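Local coordinates for DUF7790 domain-containing protein (Leptospira interrogans serogroup Icterohaemorrhagiae serovar copenhageni, PDB 6ULO), which is of unknown function, although its family groups with the NADP-binding Rossmann clan and its full-length form probably carries a transmembrane helix, at residues I240-T254 and F276-L290. Sequence-based numbering, arbitrary orientation.
Sequences ILNLPVSESSLVVRT and FHYCVQKISNFQKWL
R253 points the NH2 edge of its guanidinium at one face of the F286 ring, R253 NH2 3.3 Å from F286 CE1, a cation-pi contact with R253 CZ 25° off the F286 ring normal; the two planes do not stack. The opposite face of that ring takes L290 CD1, while V251 CG2 and I240 CG2 approach it obliquely. The guanidinium in turn has V251 CG1 over one face, with C279 SG, the Q281 amide and the rim of F286 at its edge. Both NH1 (2.8 Å) and NH2 (3.1 Å) of R253 close end-on upon the single atom Q281 OE1, which lies in the guanidinium plane although the two flat groups are turned 63° apart. A bend at chi3 (64°) brings the arginine tip to this spot, and E227 pairs with its NE. The Q281 amide is held in turn by a nearly straight bond from its NE2 to N285 OD1.

V251, R253, C279 and Q281 share one face of an antiparallel pair, strands 249-254 and 277-282, inside a mixed sheet whose parallel part recalls a Rossmann-like fold; F286 of the helix packs against that face. V251 pairs with Q281 and R253 with C279 through backbone bonds; V252, V280, T254 and Y278 point to the other face, where T254 CG2 meets Y278 CD1 at 3.6 Å.

Where strand 277-282 gives way to helix 283-290, with K282 as the N-cap residue, I283 N donates to S249 O, and the I283 side chain packs CG2 on V245 CG1 (3.7 Å) and CD1 on S249 CB. Further along the helix, Q287 NE2 reaches I240 O at 2.9 Å; L243 N reaches the same oxygen from the opposite face of its carbonyl plane.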
loop_
_atom_site.group_PDB
_atom_site.type_symbol
_atom_site.label_atom_id
_atom_site.label_comp_id
_atom_site.label_asym_id
_atom_site.label_seq_id
_atom_site.Cartn_x
_atom_site.Cartn_y
_atom_site.Cartn_z
ATOM N N ILE A 240 12.271 -8.988 -5.847
ATOM C CA ILE A 240 11.452 -8.464 -6.937
ATOM C C ILE A 240 11.499 -9.391 -8.149
ATOM O O ILE A 240 10.471 -9.640 -8.789
ATOM C CB ILE A 240 11.813 -7.009 -7.276
ATOM C CG1 ILE A 240 11.658 -6.123 -6.029
ATOM C CG2 ILE A 240 10.957 -6.514 -8.450
ATOM C CD1 ILE A 240 10.277 -6.017 -5.506
ATOM N N LEU A 241 12.682 -9.935 -8.474
ATOM C CA LEU A 241 12.768 -10.886 -9.577
ATOM C C LEU A 241 11.926 -12.119 -9.329
ATOM O O LEU A 241 11.455 -12.747 -10.279
ATOM C CB LEU A 241 14.227 -11.278 -9.831
ATOM C CG LEU A 241 14.857 -10.385 -10.910
ATOM C CD1 LEU A 241 14.876 -8.900 -10.580
ATOM C CD2 LEU A 241 16.245 -10.903 -11.248
ATOM N N ASN A 242 11.758 -12.499 -8.058
ATOM C CA ASN A 242 11.010 -13.695 -7.707
ATOM C C ASN A 242 9.500 -13.502 -7.753
ATOM O O ASN A 242 8.754 -14.480 -7.668
ATOM C CB ASN A 242 11.440 -14.168 -6.308
ATOM C CG ASN A 242 10.880 -15.506 -5.957
ATOM O OD1 ASN A 242 11.079 -16.499 -6.691
ATOM N ND2 ASN A 242 10.176 -15.560 -4.826
ATOM N N LEU A 243 9.012 -12.279 -7.894
ATOM C CA LEU A 243 7.561 -12.071 -7.896
ATOM C C LEU A 243 6.972 -12.577 -9.205
ATOM O O LEU A 243 7.471 -12.204 -10.285
ATOM C CB LEU A 243 7.204 -10.592 -7.760
ATOM C CG LEU A 243 7.532 -9.933 -6.423
ATOM C CD1 LEU A 243 7.267 -8.425 -6.532
ATOM C CD2 LEU A 243 6.721 -10.547 -5.261
ATOM N N PRO A 244 5.909 -13.388 -9.158
ATOM C CA PRO A 244 5.142 -13.686 -10.376
ATOM C C PRO A 244 4.307 -12.462 -10.730
ATOM O O PRO A 244 3.685 -11.858 -9.854
ATOM C CB PRO A 244 4.267 -14.867 -9.946
ATOM C CG PRO A 244 4.047 -14.639 -8.484
ATOM C CD PRO A 244 5.310 -13.995 -7.951
ATOM N N VAL A 245 4.337 -12.067 -12.006
ATOM C CA VAL A 245 3.704 -10.824 -12.432
ATOM C C VAL A 245 2.925 -11.042 -13.717
ATOM O O VAL A 245 3.161 -11.992 -14.459
ATOM C CB VAL A 245 4.732 -9.682 -12.609
ATOM C CG1 VAL A 245 5.472 -9.450 -11.315
ATOM C CG2 VAL A 245 5.719 -10.016 -13.721
ATOM N N SER A 246 1.939 -10.171 -13.932
ATOM C CA SER A 246 1.194 -10.086 -15.178
ATOM C C SER A 246 1.907 -9.126 -16.130
ATOM O O SER A 246 2.727 -8.305 -15.713
ATOM C CB SER A 246 -0.239 -9.589 -14.907
ATOM O OG SER A 246 -0.295 -8.271 -14.346
ATOM N N GLU A 247 1.577 -9.232 -17.423
ATOM C CA GLU A 247 2.133 -8.313 -18.413
ATOM C C GLU A 247 1.847 -6.860 -18.048
ATOM O O GLU A 247 2.676 -5.968 -18.288
ATOM C CB GLU A 247 1.553 -8.629 -19.800
ATOM C CG GLU A 247 2.175 -7.837 -20.942
ATOM C CD GLU A 247 1.614 -6.420 -21.117
ATOM O OE1 GLU A 247 0.458 -6.154 -20.702
ATOM O OE2 GLU A 247 2.344 -5.564 -21.683
ATOM N N SER A 248 0.683 -6.596 -17.471
ATOM C CA SER A 248 0.254 -5.229 -17.191
ATOM C C SER A 248 0.624 -4.767 -15.788
ATOM O O SER A 248 0.418 -3.606 -15.462
ATOM C CB SER A 248 -1.257 -5.120 -17.360
ATOM O OG SER A 248 -1.897 -5.973 -16.429
ATOM N N SER A 249 1.223 -5.629 -14.978
ATOM C CA SER A 249 1.501 -5.327 -13.573
ATOM C C SER A 249 2.387 -4.093 -13.450
ATOM O O SER A 249 3.338 -3.933 -14.225
ATOM C CB SER A 249 2.241 -6.511 -12.938
ATOM O OG SER A 249 1.511 -7.721 -13.066
ATOM N N LEU A 250 2.112 -3.242 -12.442
ATOM C CA LEU A 250 2.830 -1.978 -12.251
ATOM C C LEU A 250 3.465 -1.856 -10.873
ATOM O O LEU A 250 2.890 -2.289 -9.859
ATOM C CB LEU A 250 1.876 -0.764 -12.382
ATOM C CG LEU A 250 1.316 -0.499 -13.758
ATOM C CD1 LEU A 250 0.423 0.742 -13.720
ATOM C CD2 LEU A 250 2.450 -0.322 -14.772
ATOM N N VAL A 251 4.651 -1.251 -10.856
ATOM C CA VAL A 251 5.202 -0.557 -9.697
ATOM C C VAL A 251 4.554 0.811 -9.597
ATOM O O VAL A 251 4.426 1.509 -10.612
ATOM C CB VAL A 251 6.723 -0.363 -9.863
ATOM C CG1 VAL A 251 7.297 0.486 -8.733
ATOM C CG2 VAL A 251 7.474 -1.695 -10.001
ATOM N N VAL A 252 4.211 1.232 -8.387
ATOM C CA VAL A 252 3.837 2.600 -8.086
ATOM C C VAL A 252 4.827 3.149 -7.064
ATOM O O VAL A 252 5.072 2.526 -6.026
ATOM C CB VAL A 252 2.408 2.660 -7.522
ATOM C CG1 VAL A 252 2.061 4.115 -7.096
ATOM C CG2 VAL A 252 1.409 2.071 -8.502
ATOM N N ARG A 253 5.378 4.340 -7.332
ATOM C CA ARG A 253 6.309 4.973 -6.402
ATOM C C ARG A 253 6.129 6.484 -6.501
ATOM O O ARG A 253 5.485 7.010 -7.421
ATOM C CB ARG A 253 7.782 4.613 -6.720
ATOM C CG ARG A 253 8.256 5.153 -8.062
ATOM C CD ARG A 253 9.742 5.026 -8.269
ATOM N NE ARG A 253 10.208 3.640 -8.306
ATOM C CZ ARG A 253 10.301 2.885 -9.397
ATOM N NH1 ARG A 253 9.903 3.338 -10.578
ATOM N NH2 ARG A 253 10.797 1.640 -9.306
ATOM N N THR A 254 6.744 7.169 -5.550
ATOM C CA THR A 254 6.901 8.615 -5.630
ATOM C C THR A 254 8.366 8.962 -5.397
ATOM O O THR A 254 9.142 8.173 -4.837
ATOM C CB THR A 254 6.059 9.312 -4.551
ATOM O OG1 THR A 254 6.328 8.730 -3.266
ATOM C CG2 THR A 254 4.601 9.188 -4.868
ATOM N N PHE A 276 5.414 15.817 -4.173
ATOM C CA PHE A 276 5.932 14.569 -4.713
ATOM C C PHE A 276 5.679 14.548 -6.211
ATOM O O PHE A 276 4.726 15.179 -6.716
ATOM C CB PHE A 276 5.199 13.356 -4.080
ATOM C CG PHE A 276 5.597 13.100 -2.680
ATOM C CD1 PHE A 276 6.789 12.440 -2.392
ATOM C CD2 PHE A 276 4.792 13.529 -1.642
ATOM C CE1 PHE A 276 7.174 12.235 -1.077
ATOM C CE2 PHE A 276 5.156 13.321 -0.341
ATOM C CZ PHE A 276 6.350 12.687 -0.055
ATOM N N HIS A 277 6.537 13.808 -6.914
ATOM C CA HIS A 277 6.305 13.404 -8.291
ATOM C C HIS A 277 5.977 11.913 -8.281
ATOM O O HIS A 277 6.569 11.151 -7.504
ATOM C CB HIS A 277 7.577 13.690 -9.108
ATOM C CG HIS A 277 7.431 13.446 -10.575
ATOM N ND1 HIS A 277 7.152 14.464 -11.469
ATOM C CD2 HIS A 277 7.590 12.325 -11.317
ATOM C CE1 HIS A 277 7.114 13.964 -12.694
ATOM N NE2 HIS A 277 7.385 12.669 -12.631
ATOM N N TYR A 278 5.010 11.504 -9.102
ATOM C CA TYR A 278 4.490 10.137 -9.095
ATOM C C TYR A 278 5.115 9.370 -10.248
ATOM O O TYR A 278 5.457 9.955 -11.286
ATOM C CB TYR A 278 2.943 10.181 -9.212
ATOM C CG TYR A 278 2.359 10.823 -7.984
ATOM C CD1 TYR A 278 1.822 10.049 -6.954
ATOM C CD2 TYR A 278 2.384 12.219 -7.811
ATOM C CE1 TYR A 278 1.350 10.651 -5.796
ATOM C CE2 TYR A 278 1.927 12.822 -6.655
ATOM C CZ TYR A 278 1.403 12.026 -5.654
ATOM O OH TYR A 278 0.962 12.606 -4.496
ATOM N N CYS A 279 5.216 8.056 -10.112
ATOM C CA CYS A 279 5.850 7.265 -11.153
ATOM C C CYS A 279 5.245 5.864 -11.180
ATOM O O CYS A 279 5.088 5.213 -10.133
ATOM C CB CYS A 279 7.352 7.202 -10.894
ATOM S SG CYS A 279 8.301 6.233 -12.078
ATOM N N VAL A 280 4.915 5.395 -12.382
ATOM C CA VAL A 280 4.539 3.997 -12.592
ATOM C C VAL A 280 5.540 3.353 -13.554
ATOM O O VAL A 280 6.211 4.033 -14.339
ATOM C CB VAL A 280 3.087 3.828 -13.088
ATOM C CG1 VAL A 280 2.159 4.393 -12.069
ATOM C CG2 VAL A 280 2.897 4.500 -14.434
ATOM N N GLN A 281 5.618 2.027 -13.499
ATOM C CA GLN A 281 6.608 1.284 -14.271
ATOM C C GLN A 281 6.154 -0.159 -14.282
ATOM O O GLN A 281 5.857 -0.713 -13.221
ATOM C CB GLN A 281 7.975 1.379 -13.584
ATOM C CG GLN A 281 9.070 0.529 -14.198
ATOM C CD GLN A 281 10.421 0.737 -13.533
ATOM O OE1 GLN A 281 10.504 1.241 -12.395
ATOM N NE2 GLN A 281 11.489 0.359 -14.241
ATOM N N LYS A 282 6.117 -0.794 -15.439
ATOM C CA LYS A 282 5.759 -2.217 -15.414
ATOM C C LYS A 282 6.735 -2.991 -14.536
ATOM O O LYS A 282 7.946 -2.753 -14.576
ATOM C CB LYS A 282 5.735 -2.795 -16.836
ATOM C CG LYS A 282 4.466 -2.432 -17.625
ATOM C CD LYS A 282 4.436 -3.065 -19.000
ATOM C CE LYS A 282 3.078 -2.880 -19.666
ATOM N NZ LYS A 282 3.040 -3.444 -21.034
ATOM N N ILE A 283 6.210 -3.929 -13.728
ATOM C CA ILE A 283 7.117 -4.713 -12.880
ATOM C C ILE A 283 8.124 -5.490 -13.722
ATOM O O ILE A 283 9.300 -5.604 -13.357
ATOM C CB ILE A 283 6.360 -5.639 -11.912
ATOM C CG1 ILE A 283 5.338 -4.877 -11.089
ATOM C CG2 ILE A 283 7.336 -6.279 -10.970
ATOM C CD1 ILE A 283 4.560 -5.749 -10.107
ATOM N N SER A 284 7.702 -5.989 -14.886
ATOM C CA SER A 284 8.655 -6.673 -15.767
ATOM C C SER A 284 9.783 -5.737 -16.195
ATOM O O SER A 284 10.949 -6.155 -16.281
ATOM C CB SER A 284 7.937 -7.203 -17.004
ATOM O OG SER A 284 7.387 -6.125 -17.739
ATOM N N ASN A 285 9.453 -4.477 -16.494
ATOM C CA ASN A 285 10.472 -3.487 -16.839
ATOM C C ASN A 285 11.389 -3.232 -15.647
ATOM O O ASN A 285 12.620 -3.229 -15.781
ATOM C CB ASN A 285 9.774 -2.202 -17.314
ATOM C CG ASN A 285 10.760 -1.088 -17.689
ATOM O OD1 ASN A 285 11.368 -0.482 -16.816
ATOM N ND2 ASN A 285 10.901 -0.808 -18.991
ATOM N N PHE A 286 10.811 -3.093 -14.463
ATOM C CA PHE A 286 11.613 -2.880 -13.266
ATOM C C PHE A 286 12.563 -4.047 -13.025
ATOM O O PHE A 286 13.702 -3.836 -12.626
ATOM C CB PHE A 286 10.668 -2.670 -12.082
ATOM C CG PHE A 286 11.334 -2.265 -10.792
ATOM C CD1 PHE A 286 12.339 -1.291 -10.772
ATOM C CD2 PHE A 286 10.903 -2.811 -9.580
ATOM C CE1 PHE A 286 12.903 -0.878 -9.572
ATOM C CE2 PHE A 286 11.459 -2.389 -8.368
ATOM C CZ PHE A 286 12.454 -1.412 -8.361
ATOM N N GLN A 287 12.113 -5.277 -13.278
ATOM C CA GLN A 287 12.977 -6.446 -13.123
ATOM C C GLN A 287 14.189 -6.385 -14.052
ATOM O O GLN A 287 15.286 -6.782 -13.657
ATOM C CB GLN A 287 12.173 -7.725 -13.357
ATOM C CG GLN A 287 11.166 -7.987 -12.228
ATOM C CD GLN A 287 10.193 -9.106 -12.589
ATOM O OE1 GLN A 287 9.947 -9.336 -13.762
ATOM N NE2 GLN A 287 9.658 -9.804 -11.591
ATOM N N LYS A 288 14.022 -5.827 -15.261
ATOM C CA LYS A 288 15.173 -5.585 -16.131
ATOM C C LYS A 288 16.156 -4.608 -15.495
ATOM O O LYS A 288 17.373 -4.837 -15.495
ATOM C CB LYS A 288 14.734 -5.052 -17.497
ATOM C CG LYS A 288 13.826 -5.939 -18.318
ATOM C CD LYS A 288 13.411 -5.208 -19.614
ATOM C CE LYS A 288 12.659 -6.107 -20.565
ATOM N NZ LYS A 288 13.499 -7.240 -21.082
ATOM N N TRP A 289 15.658 -3.476 -14.984
ATOM C CA TRP A 289 16.564 -2.521 -14.349
ATOM C C TRP A 289 17.306 -3.156 -13.185
ATOM O O TRP A 289 18.516 -2.974 -13.034
ATOM C CB TRP A 289 15.789 -1.273 -13.893
ATOM C CG TRP A 289 15.403 -0.419 -15.052
ATOM C CD1 TRP A 289 14.225 -0.463 -15.766
ATOM C CD2 TRP A 289 16.175 0.641 -15.620
ATOM N NE1 TRP A 289 14.248 0.494 -16.769
ATOM C CE2 TRP A 289 15.428 1.182 -16.686
ATOM C CE3 TRP A 289 17.440 1.177 -15.338
ATOM C CZ2 TRP A 289 15.905 2.216 -17.470
ATOM C CZ3 TRP A 289 17.902 2.213 -16.121
ATOM C CH2 TRP A 289 17.137 2.718 -17.162
ATOM N N LEU A 290 16.600 -3.928 -12.364
ATOM C CA LEU A 290 17.228 -4.533 -11.187
ATOM C C LEU A 290 18.252 -5.594 -11.560
ATOM O O LEU A 290 19.163 -5.853 -10.769
ATOM C CB LEU A 290 16.149 -5.116 -10.284
ATOM C CG LEU A 290 15.196 -4.106 -9.630
ATOM C CD1 LEU A 290 14.186 -4.898 -8.840
ATOM C CD2 LEU A 290 15.999 -3.159 -8.761
HETATM O O HOH W 1 9.326 -12.921 -11.949
HETATM O O HOH W 2 4.824 -6.105 -15.592
HETATM O O HOH W 3 5.137 -6.701 -19.124
#